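Local coordinates for DUF1285 domain-containing protein (Shewanella baltica, PDB 2RA9) that is of unknown function but belongs to the DUF1285 family and may take part in signal transduction, at residues A[111-115]-A[116-120]. Residues are numbered along the deposited sequence; the frame is centred on the assembly and turned at random.
Sequences MKLTD and DSVYL. With EDO (1,2-ethanediol), chain F.
Thr114 meets Tyr119 through its methyl group, Thr114 CG2 lying 3.6 Å from Tyr119 CE1, the two side chains crossing at about a right angle. The other branch of the threonine turns to the chain reversal: a chi1 of 62° swings OG1 inward over the turn while CG2 is left beside the ring. The result is an ST turn, in which Thr114 OG1 accepts the N-H of Asp116 N at 3.1 Å, with a weak, more bent second bond from Ser117 N. A water 2.7 Å from Thr114 OG1 donates to Tyr119 OH, bridging the two side chains. Lys112 O lies at the edge of the Tyr119 ring, 3.6 Å from Tyr119 CD1. These contacts belong to a beta hairpin at the margin of a mixed sheet, where 112-113 is an outermost strand within the chain and 118-121 lies between it and 127-130. Lys112 and Tyr119 form an antiparallel hydrogen-bonded pair (Tyr119 N to Lys112 O, 2.8 Å), and Thr114 N reaches Ser117 O at 3.0 Å. Leu113 and Val118, the adjoining non-hydrogen-bonded pair, run side by side on the face opposite Lys112 and Tyr119, Leu113 CG to Val118 CG2 3.9 Å. Farther out, Asp76 hydrogen-bonds Tyr119 OH. Replacing Tyr119 by an alanine would probably leave Asp76 and the water without their phenolic partner and uncover the Thr114 methyl. Trp127 and Lys129 of strand 127-130 touch the tyrosine side chain.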
loop_
_atom_site.group_PDB
_atom_site.type_symbol
_atom_site.label_atom_id
_atom_site.label_comp_id
_atom_site.label_asym_id
_atom_site.label_seq_id
_atom_site.Cartn_x
_atom_site.Cartn_y
_atom_site.Cartn_z
HETATM N N MSE A 111 -4.564 -11.836 -3.019
HETATM C CA MSE A 111 -3.396 -11.262 -3.654
HETATM C C MSE A 111 -3.581 -11.148 -5.151
HETATM O O MSE A 111 -4.284 -11.963 -5.780
HETATM C CB MSE A 111 -2.181 -12.110 -3.337
HETATM C CG MSE A 111 -2.108 -13.426 -4.112
HETATM SE SE MSE A 111 -0.444 -14.351 -3.711
HETATM C CE MSE A 111 -0.769 -15.759 -4.974
ATOM N N LYS A 112 -2.887 -10.185 -5.748
ATOM C CA LYS A 112 -2.883 -10.018 -7.186
ATOM C C LYS A 112 -1.453 -10.019 -7.681
ATOM O O LYS A 112 -0.570 -9.432 -7.051
ATOM C CB LYS A 112 -3.612 -8.708 -7.525
ATOM C CG LYS A 112 -3.425 -8.143 -8.918
ATOM C CD LYS A 112 -4.267 -6.884 -9.088
ATOM C CE LYS A 112 -3.637 -5.677 -8.371
ATOM N NZ LYS A 112 -4.246 -4.402 -8.813
ATOM N N LEU A 113 -1.222 -10.707 -8.800
ATOM C CA LEU A 113 0.096 -10.779 -9.402
ATOM C C LEU A 113 0.105 -10.123 -10.753
ATOM O O LEU A 113 -0.836 -10.263 -11.514
ATOM C CB LEU A 113 0.571 -12.246 -9.570
ATOM C CG LEU A 113 0.981 -12.988 -8.305
ATOM C CD1 LEU A 113 -0.116 -13.032 -7.233
ATOM C CD2 LEU A 113 1.505 -14.399 -8.587
ATOM N N THR A 114 1.219 -9.481 -11.055
ATOM C CA THR A 114 1.526 -9.083 -12.411
ATOM C C THR A 114 2.682 -9.973 -12.834
ATOM O O THR A 114 3.000 -10.945 -12.164
ATOM C CB THR A 114 1.901 -7.604 -12.466
ATOM O OG1 THR A 114 3.078 -7.403 -11.686
ATOM C CG2 THR A 114 0.727 -6.740 -11.946
ATOM N N ASP A 115 3.363 -9.638 -13.915
ATOM C CA ASP A 115 4.580 -10.389 -14.235
ATOM C C ASP A 115 5.783 -9.911 -13.459
ATOM O O ASP A 115 6.844 -10.537 -13.498
ATOM C CB ASP A 115 4.823 -10.367 -15.727
ATOM C CG ASP A 115 3.670 -10.972 -16.468
ATOM O OD1 ASP A 115 3.213 -12.098 -16.077
ATOM O OD2 ASP A 115 3.168 -10.298 -17.391
ATOM N N ASP A 116 5.634 -8.801 -12.741
ATOM C CA ASP A 116 6.757 -8.210 -11.993
ATOM C C ASP A 116 6.636 -8.264 -10.467
ATOM O O ASP A 116 7.647 -8.253 -9.780
ATOM C CB ASP A 116 6.914 -6.727 -12.391
ATOM C CG ASP A 116 7.325 -6.543 -13.841
ATOM O OD1 ASP A 116 7.876 -7.476 -14.458
ATOM O OD2 ASP A 116 7.105 -5.431 -14.361
ATOM N N SER A 117 5.426 -8.337 -9.944
ATOM C CA SER A 117 5.190 -7.971 -8.559
ATOM C C SER A 117 3.970 -8.673 -7.990
ATOM O O SER A 117 3.103 -9.149 -8.714
ATOM C CB SER A 117 4.977 -6.473 -8.438
ATOM O OG SER A 117 6.072 -5.727 -8.922
ATOM N N VAL A 118 3.907 -8.709 -6.663
ATOM C CA VAL A 118 2.755 -9.212 -5.951
ATOM C C VAL A 118 2.183 -8.058 -5.136
ATOM O O VAL A 118 2.911 -7.256 -4.547
ATOM C CB VAL A 118 3.133 -10.351 -5.037
ATOM C CG1 VAL A 118 1.925 -10.807 -4.187
ATOM C CG2 VAL A 118 3.692 -11.517 -5.862
ATOM N N TYR A 119 0.858 -7.988 -5.136
ATOM C CA TYR A 119 0.118 -6.924 -4.448
ATOM C C TYR A 119 -0.909 -7.489 -3.500
ATOM O O TYR A 119 -1.533 -8.470 -3.810
ATOM C CB TYR A 119 -0.584 -6.006 -5.453
ATOM C CG TYR A 119 0.321 -5.413 -6.483
ATOM C CD1 TYR A 119 0.659 -6.125 -7.625
ATOM C CD2 TYR A 119 0.810 -4.127 -6.362
ATOM C CE1 TYR A 119 1.453 -5.587 -8.584
ATOM C CE2 TYR A 119 1.655 -3.569 -7.349
ATOM C CZ TYR A 119 1.996 -4.317 -8.432
ATOM O OH TYR A 119 2.789 -3.789 -9.414
ATOM N N LEU A 120 -1.071 -6.870 -2.327
ATOM C CA LEU A 120 -2.075 -7.296 -1.362
ATOM C C LEU A 120 -3.089 -6.184 -1.154
ATOM O O LEU A 120 -2.710 -5.018 -1.068
ATOM C CB LEU A 120 -1.441 -7.674 -0.012
ATOM C CG LEU A 120 -0.523 -8.907 -0.001
ATOM C CD1 LEU A 120 0.235 -9.076 1.319
ATOM C CD2 LEU A 120 -1.307 -10.190 -0.348
HETATM C C1 EDO F . 8.690 -8.681 -5.397
HETATM O O1 EDO F . 8.966 -8.475 -6.789
HETATM C C2 EDO F . 7.204 -8.935 -5.168
HETATM O O2 EDO F . 6.408 -7.764 -5.468
HETATM O O HOH W 1 3.583 -4.832 -12.217
#